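Local coordinates for protein Csc2 (PDB 4TXD) that probably binds CRISPR RNA as the Cas7-family backbone subunit of a type I-D interference complex, and carries a bound zinc ion, at residues T79-M87 with Y296-G304; R207-V217 with G226-P237. All coordinates share one frame; numbering follows the deposited sequence.

Contact 1 of 2, residues T79-M87 with Y296-G304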
# COMPACT_ATOMS: atom_id res chain seq x y z
N THR A 79 -11.89 -17.61 8.69
CA THR A 79 -11.44 -18.81 9.39
C THR A 79 -10.00 -19.20 9.09
O THR A 79 -9.61 -19.32 7.94
CB THR A 79 -12.34 -20.02 9.04
OG1 THR A 79 -13.68 -19.73 9.43
CG2 THR A 79 -11.85 -21.30 9.75
N LEU A 80 -9.22 -19.44 10.13
CA LEU A 80 -7.92 -20.02 10.00
C LEU A 80 -8.01 -21.49 10.35
O LEU A 80 -8.41 -21.81 11.41
CB LEU A 80 -6.96 -19.41 11.00
CG LEU A 80 -6.35 -18.04 10.84
CD1 LEU A 80 -5.42 -17.80 12.00
CD2 LEU A 80 -5.61 -17.94 9.54
N GLU A 81 -7.65 -22.35 9.43
CA GLU A 81 -7.52 -23.77 9.69
C GLU A 81 -6.08 -24.07 10.04
O GLU A 81 -5.15 -23.63 9.34
CB GLU A 81 -7.96 -24.59 8.48
CG GLU A 81 -9.16 -25.48 8.78
CD GLU A 81 -10.36 -25.11 7.95
OE1 GLU A 81 -10.19 -24.88 6.73
OE2 GLU A 81 -11.48 -25.05 8.51
N TYR A 82 -5.88 -24.80 11.13
CA TYR A 82 -4.54 -25.13 11.59
C TYR A 82 -4.54 -26.51 12.26
O TYR A 82 -5.57 -27.20 12.26
CB TYR A 82 -4.00 -24.05 12.53
CG TYR A 82 -4.76 -23.90 13.84
CD1 TYR A 82 -6.00 -23.28 13.89
CD2 TYR A 82 -4.20 -24.34 15.03
CE1 TYR A 82 -6.68 -23.13 15.09
CE2 TYR A 82 -4.86 -24.19 16.24
CZ TYR A 82 -6.10 -23.58 16.27
OH TYR A 82 -6.76 -23.43 17.48
N SER A 83 -3.40 -26.91 12.81
CA SER A 83 -3.23 -28.28 13.30
C SER A 83 -4.20 -28.62 14.43
O SER A 83 -4.77 -29.71 14.47
CB SER A 83 -1.79 -28.50 13.78
OG SER A 83 -1.52 -27.69 14.91
N GLY A 84 -4.39 -27.68 15.34
CA GLY A 84 -5.25 -27.91 16.48
C GLY A 84 -6.73 -27.66 16.23
O GLY A 84 -7.53 -27.85 17.13
N GLY A 85 -7.09 -27.24 15.03
CA GLY A 85 -8.50 -27.05 14.71
C GLY A 85 -8.79 -25.91 13.75
O GLY A 85 -8.18 -25.82 12.69
N ALA A 86 -9.74 -25.06 14.13
CA ALA A 86 -10.15 -23.95 13.28
C ALA A 86 -10.64 -22.80 14.15
O ALA A 86 -11.38 -23.04 15.11
CB ALA A 86 -11.24 -24.39 12.30
N MET A 87 -10.23 -21.58 13.83
CA MET A 87 -10.69 -20.40 14.58
C MET A 87 -11.03 -19.23 13.64
O MET A 87 -10.28 -18.93 12.71
CB MET A 87 -9.66 -19.95 15.64
CG MET A 87 -8.26 -19.59 15.15
SD MET A 87 -7.21 -18.77 16.44
CE MET A 87 -6.93 -20.11 17.61
N TYR A 296 -2.10 -15.78 4.81
CA TYR A 296 -2.90 -16.83 5.37
C TYR A 296 -2.08 -17.98 5.95
O TYR A 296 -2.29 -18.38 7.03
CB TYR A 296 -3.89 -17.40 4.36
CG TYR A 296 -4.68 -18.56 4.93
CD1 TYR A 296 -5.84 -18.35 5.63
CD2 TYR A 296 -4.25 -19.85 4.79
CE1 TYR A 296 -6.54 -19.38 6.15
CE2 TYR A 296 -4.95 -20.89 5.33
CZ TYR A 296 -6.10 -20.65 6.01
OH TYR A 296 -6.81 -21.66 6.52
N ASP A 297 -1.15 -18.51 5.17
CA ASP A 297 -0.36 -19.62 5.62
C ASP A 297 0.47 -19.26 6.83
O ASP A 297 0.61 -20.02 7.72
CB ASP A 297 0.51 -20.18 4.49
CG ASP A 297 -0.30 -20.81 3.41
OD1 ASP A 297 -1.35 -21.35 3.69
OD2 ASP A 297 0.12 -20.79 2.28
N LEU A 298 1.00 -18.05 6.83
CA LEU A 298 1.81 -17.61 7.93
C LEU A 298 1.00 -17.49 9.21
O LEU A 298 1.41 -17.90 10.24
CB LEU A 298 2.49 -16.30 7.59
CG LEU A 298 3.55 -16.38 6.50
CD1 LEU A 298 4.03 -15.01 6.10
CD2 LEU A 298 4.71 -17.21 6.95
N ALA A 299 -0.18 -16.93 9.09
CA ALA A 299 -1.06 -16.79 10.21
C ALA A 299 -1.50 -18.15 10.74
O ALA A 299 -1.53 -18.36 11.89
CB ALA A 299 -2.25 -15.94 9.86
N ALA A 300 -1.84 -19.05 9.85
CA ALA A 300 -2.27 -20.37 10.23
C ALA A 300 -1.19 -21.10 11.01
O ALA A 300 -1.47 -21.76 11.96
CB ALA A 300 -2.71 -21.17 9.03
N GLU A 301 0.04 -20.92 10.60
CA GLU A 301 1.21 -21.41 11.29
C GLU A 301 1.34 -20.89 12.69
O GLU A 301 2.02 -21.44 13.48
CB GLU A 301 2.44 -20.87 10.60
CG GLU A 301 3.11 -21.79 9.64
CD GLU A 301 4.39 -21.16 9.15
OE1 GLU A 301 5.28 -20.96 9.96
OE2 GLU A 301 4.47 -20.85 7.98
N ASN A 302 0.74 -19.74 12.93
CA ASN A 302 0.87 -19.02 14.18
C ASN A 302 -0.45 -18.85 14.95
O ASN A 302 -0.51 -18.11 15.86
CB ASN A 302 1.51 -17.67 13.93
CG ASN A 302 2.97 -17.76 13.64
OD1 ASN A 302 3.75 -17.92 14.54
ND2 ASN A 302 3.35 -17.64 12.39
N ALA A 303 -1.45 -19.61 14.57
CA ALA A 303 -2.74 -19.58 15.20
C ALA A 303 -2.68 -19.69 16.71
O ALA A 303 -2.09 -20.56 17.24
CB ALA A 303 -3.61 -20.68 14.66
N GLY A 304 -3.33 -18.78 17.37
CA GLY A 304 -3.44 -18.81 18.82
C GLY A 304 -2.30 -18.12 19.55
O GLY A 304 -2.35 -17.95 20.78
O HOH W 1 -10.14 -21.37 5.73
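Within edge strand 77-82, the carbonyl O of Thr79 lies at the rim of the Tyr296 ring, near its plane, 3.6 Å from CE1. Leu80 follows, its side chain sliding past that of Tyr296 in the opposite direction; CD2 reaches Tyr296 CE1 at 3.8 Å and Ala299 CB at 3.9 Å. The backbone N of Glu81 donates to Tyr296 OH at 3.1 Å in a nearly straight bond (168°). With CG of Tyr296 anti to its own N (chi1 177°), the phenol runs from the helix to the strand. A phenylalanine in its place would keep the ring but would probably leave the Glu81 N-H without this acceptor. Ala300 CB then packs 3.5 Å from the Glu81 carbonyl O. Tyr82, the first residue of the type I turn that closes the hairpin, is sandwiched: Ala303 CB sits over one face, 3.6 Å from the ring centroid in a CH-pi contact, while Gly85 N lies over the other. Past the turn, Met87 brings CE to 3.8 Å from Gly304 N. The helix and the loop after it thus present three small alanines, which permit close approach, beside the larger Tyr296, whose hydroxyl ties down an outward N-H of the edge strand.

Contact 2 of 2, residues R207-V217 with G226-P237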
# COMPACT_ATOMS: atom_id res chain seq x y z
N ARG A 207 -8.35 -14.65 18.14
CA ARG A 207 -9.70 -14.11 18.13
C ARG A 207 -9.89 -13.24 19.36
O ARG A 207 -10.45 -13.69 20.36
CB ARG A 207 -10.72 -15.26 18.12
CG ARG A 207 -12.18 -14.83 17.98
CD ARG A 207 -13.11 -16.07 17.94
NE ARG A 207 -14.44 -15.79 17.38
CZ ARG A 207 -15.40 -15.16 18.04
NH1 ARG A 207 -15.18 -14.73 19.27
NH2 ARG A 207 -16.58 -14.95 17.47
N ARG A 208 -9.40 -12.01 19.31
CA ARG A 208 -9.47 -11.15 20.48
C ARG A 208 -10.39 -9.98 20.17
O ARG A 208 -9.93 -8.91 19.75
CB ARG A 208 -8.06 -10.68 20.90
CG ARG A 208 -7.23 -11.81 21.55
CD ARG A 208 -5.75 -11.47 21.65
NE ARG A 208 -5.49 -10.25 22.42
CZ ARG A 208 -4.28 -9.74 22.61
NH1 ARG A 208 -3.20 -10.34 22.11
NH2 ARG A 208 -4.14 -8.63 23.33
N ILE A 209 -11.69 -10.25 20.28
CA ILE A 209 -12.70 -9.26 19.94
C ILE A 209 -13.72 -9.11 21.05
O ILE A 209 -13.95 -10.03 21.86
CB ILE A 209 -13.42 -9.59 18.61
CG1 ILE A 209 -14.30 -10.84 18.76
CG2 ILE A 209 -12.41 -9.74 17.46
CD1 ILE A 209 -15.29 -11.05 17.59
N THR A 210 -14.33 -7.94 21.11
CA THR A 210 -15.37 -7.70 22.11
C THR A 210 -16.56 -8.63 21.85
O THR A 210 -17.05 -8.71 20.72
CB THR A 210 -15.84 -6.24 22.10
OG1 THR A 210 -14.73 -5.37 22.38
CG2 THR A 210 -16.91 -6.04 23.18
N PRO A 211 -17.00 -9.37 22.87
CA PRO A 211 -18.23 -10.16 22.72
C PRO A 211 -19.41 -9.23 22.51
O PRO A 211 -19.69 -8.41 23.38
CB PRO A 211 -18.34 -10.91 24.06
CG PRO A 211 -16.97 -10.85 24.66
CD PRO A 211 -16.37 -9.55 24.19
N GLU A 212 -20.07 -9.33 21.35
CA GLU A 212 -21.07 -8.35 20.95
C GLU A 212 -22.24 -8.99 20.23
O GLU A 212 -22.06 -9.65 19.22
CB GLU A 212 -20.45 -7.30 20.02
CG GLU A 212 -21.46 -6.28 19.53
CD GLU A 212 -22.30 -5.73 20.67
OE1 GLU A 212 -23.49 -6.09 20.77
OE2 GLU A 212 -21.77 -4.93 21.48
N THR A 213 -23.44 -8.73 20.72
CA THR A 213 -24.59 -9.43 20.23
C THR A 213 -25.60 -8.47 19.59
O THR A 213 -26.55 -8.89 18.94
CB THR A 213 -25.11 -10.36 21.34
OG1 THR A 213 -24.85 -11.69 20.96
CG2 THR A 213 -26.53 -10.18 21.67
N HIS A 214 -25.33 -7.20 19.77
CA HIS A 214 -26.22 -6.13 19.36
C HIS A 214 -25.86 -5.30 18.14
O HIS A 214 -26.33 -4.20 18.02
CB HIS A 214 -26.47 -5.19 20.52
CG HIS A 214 -27.00 -5.88 21.72
ND1 HIS A 214 -27.91 -6.91 21.64
CD2 HIS A 214 -26.74 -5.71 23.03
CE1 HIS A 214 -28.19 -7.33 22.85
NE2 HIS A 214 -27.49 -6.62 23.71
N ASN A 215 -25.06 -5.83 17.24
CA ASN A 215 -24.96 -5.25 15.94
C ASN A 215 -26.33 -5.44 15.27
O ASN A 215 -27.01 -6.37 15.55
CB ASN A 215 -23.92 -5.94 15.09
CG ASN A 215 -22.51 -5.57 15.46
OD1 ASN A 215 -22.24 -4.52 15.95
ND2 ASN A 215 -21.62 -6.47 15.20
N LYS A 216 -26.66 -4.56 14.35
CA LYS A 216 -27.88 -4.69 13.61
C LYS A 216 -27.70 -4.13 12.22
O LYS A 216 -27.15 -3.10 12.07
CB LYS A 216 -29.00 -3.97 14.33
CG LYS A 216 -30.37 -4.20 13.75
CD LYS A 216 -31.44 -3.52 14.58
CE LYS A 216 -32.79 -3.70 13.95
NZ LYS A 216 -33.84 -2.88 14.60
N VAL A 217 -28.15 -4.86 11.22
CA VAL A 217 -28.19 -4.34 9.86
C VAL A 217 -29.58 -4.59 9.29
O VAL A 217 -30.21 -5.61 9.57
CB VAL A 217 -27.12 -4.96 8.92
CG1 VAL A 217 -25.70 -4.60 9.37
CG2 VAL A 217 -27.27 -6.45 8.85
N GLY A 226 -27.47 -10.58 16.29
CA GLY A 226 -26.97 -11.77 16.86
C GLY A 226 -25.47 -11.74 17.00
O GLY A 226 -24.80 -10.97 16.40
N GLN A 227 -25.01 -12.61 17.85
CA GLN A 227 -23.58 -12.84 18.08
C GLN A 227 -22.77 -13.02 16.79
O GLN A 227 -21.63 -12.53 16.69
CB GLN A 227 -23.40 -14.09 18.97
CG GLN A 227 -21.94 -14.51 19.21
CD GLN A 227 -21.39 -15.49 18.16
OE1 GLN A 227 -22.10 -16.40 17.72
NE2 GLN A 227 -20.13 -15.29 17.76
N ALA A 228 -23.33 -13.71 15.80
CA ALA A 228 -22.58 -14.04 14.59
C ALA A 228 -22.62 -12.95 13.53
O ALA A 228 -22.10 -13.12 12.41
CB ALA A 228 -23.07 -15.37 14.01
N LEU A 229 -23.21 -11.81 13.85
CA LEU A 229 -23.20 -10.69 12.94
C LEU A 229 -21.94 -9.84 13.13
O LEU A 229 -21.74 -9.28 14.17
CB LEU A 229 -24.43 -9.83 13.10
CG LEU A 229 -24.48 -8.54 12.31
CD1 LEU A 229 -24.37 -8.80 10.84
CD2 LEU A 229 -25.69 -7.70 12.65
N PHE A 230 -21.11 -9.79 12.11
CA PHE A 230 -19.82 -9.13 12.23
C PHE A 230 -19.73 -7.87 11.37
O PHE A 230 -18.66 -7.50 10.90
CB PHE A 230 -18.69 -10.11 11.88
CG PHE A 230 -18.63 -11.30 12.80
CD1 PHE A 230 -18.46 -11.13 14.17
CD2 PHE A 230 -18.76 -12.60 12.31
CE1 PHE A 230 -18.41 -12.22 15.03
CE2 PHE A 230 -18.71 -13.69 13.16
CZ PHE A 230 -18.54 -13.51 14.52
N SER A 231 -20.87 -7.22 11.15
CA SER A 231 -20.89 -5.94 10.46
C SER A 231 -19.94 -4.94 11.15
O SER A 231 -19.33 -4.09 10.51
CB SER A 231 -22.31 -5.38 10.42
OG SER A 231 -22.85 -5.38 11.73
N GLU A 232 -19.82 -5.06 12.46
CA GLU A 232 -18.88 -4.28 13.23
C GLU A 232 -18.13 -5.16 14.24
O GLU A 232 -18.70 -5.94 14.88
CB GLU A 232 -19.55 -3.10 13.93
CG GLU A 232 -18.62 -2.32 14.80
CD GLU A 232 -19.12 -0.95 15.20
OE1 GLU A 232 -19.90 -0.34 14.49
OE2 GLU A 232 -18.71 -0.48 16.24
N VAL A 233 -16.83 -4.99 14.29
CA VAL A 233 -15.98 -5.76 15.15
C VAL A 233 -15.01 -4.88 15.90
O VAL A 233 -14.41 -4.05 15.34
CB VAL A 233 -15.16 -6.78 14.34
CG1 VAL A 233 -14.23 -7.54 15.23
CG2 VAL A 233 -16.07 -7.73 13.60
N HIS A 234 -14.88 -5.12 17.19
CA HIS A 234 -13.94 -4.39 17.99
C HIS A 234 -12.78 -5.27 18.37
O HIS A 234 -12.93 -6.14 19.16
CB HIS A 234 -14.61 -3.83 19.24
CG HIS A 234 -15.71 -2.87 18.95
ND1 HIS A 234 -16.56 -2.40 19.91
CD2 HIS A 234 -16.10 -2.31 17.79
CE1 HIS A 234 -17.42 -1.57 19.35
NE2 HIS A 234 -17.16 -1.51 18.07
N VAL A 235 -11.65 -5.03 17.74
CA VAL A 235 -10.45 -5.83 17.93
C VAL A 235 -9.66 -5.29 19.14
O VAL A 235 -9.45 -4.08 19.26
CB VAL A 235 -9.57 -5.80 16.68
CG1 VAL A 235 -8.35 -6.70 16.84
CG2 VAL A 235 -10.39 -6.23 15.45
N GLU A 236 -9.25 -6.18 20.04
CA GLU A 236 -8.67 -5.75 21.32
C GLU A 236 -7.22 -5.30 21.17
O GLU A 236 -6.51 -5.79 20.32
CB GLU A 236 -8.78 -6.88 22.35
CG GLU A 236 -10.22 -7.08 22.80
CD GLU A 236 -10.43 -8.31 23.64
OE1 GLU A 236 -9.50 -9.14 23.72
OE2 GLU A 236 -11.53 -8.42 24.21
N PRO A 237 -6.79 -4.34 22.01
CA PRO A 237 -5.42 -3.82 21.98
C PRO A 237 -4.41 -4.96 22.03
O PRO A 237 -4.65 -5.95 22.72
CB PRO A 237 -5.34 -2.95 23.23
CG PRO A 237 -6.76 -2.49 23.46
CD PRO A 237 -7.65 -3.64 22.98
O HOH W 2 -6.91 -9.06 24.28
O HOH W 3 -12.49 -11.02 24.23
O HOH W 4 -16.63 -7.20 18.39
O HOH W 5 -13.14 -6.31 24.42
O HOH W 6 -20.66 -10.03 16.91
O HOH W 7 -23.73 -2.86 12.25
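A long loop between strands 197-204 and 217-219 runs back along the outer strand 232-235 of the small three-stranded sheet, meeting it in a single beta bridge of Ile209 with Val235. Glu236 N donates to Arg208 O at 2.8 Å and Thr210 N to His234 O at 3.0 Å, the latter in the carbonyl plane. Ile209 packs CG2 against Val233 CG1 at 3.6 Å. The Glu236 carboxylate lies alongside the loop, and waters carry its reach further: one links OE1 to Arg208 NE, another OE2 to Thr210 OG1. Arg208 NH1 is hydrogen-bonded to Gln206 OE1. Farther on, Asn215 turns its amide inward, CG anti to the carbonyl carbon (chi1 -76°), and ND2 grips two backbone oxygens: Glu232 O at 3.0 Å, on a lone pair, and Leu229 O at 3.0 Å, from above the carbonyl plane. This amide ties the loop both to the first residue of the strand and to the turn before it, and Leu229 CD2 packs 3.5 Å from Asn215 CB. On its other edge, strand 232-235 pairs with strand 65-68, while Ile209 also touches Met77 of strand 77-82 and Pro90 of strand 85-92; Arg207 forms a salt bridge with Glu88, joining the loop to the large sheet.

Overall arrangement
Both contacts lie well out from the chain's centre, but contact 1 is partly buried whereas contact 2 is a surface contact. Contact 1 sets a helix end against the edge hairpin of the large sheet through apolar and aromatic packing, with a single direct hydrogen bond. Contact 2 joins a loop to the edge of the small sheet and buries more than twice the area; its chemistry is mainly polar, with backbone bonds, an asparagine amide and bridging waters, beside apolar contacts of Ile209, Val217 and Leu229. The two do not touch, yet strands 77-82 and 85-92 serve both: the hairpin end receives the helix, while Met77, Glu88 and Pro90 meet residues of contact 2, nested along the chain within contact 1.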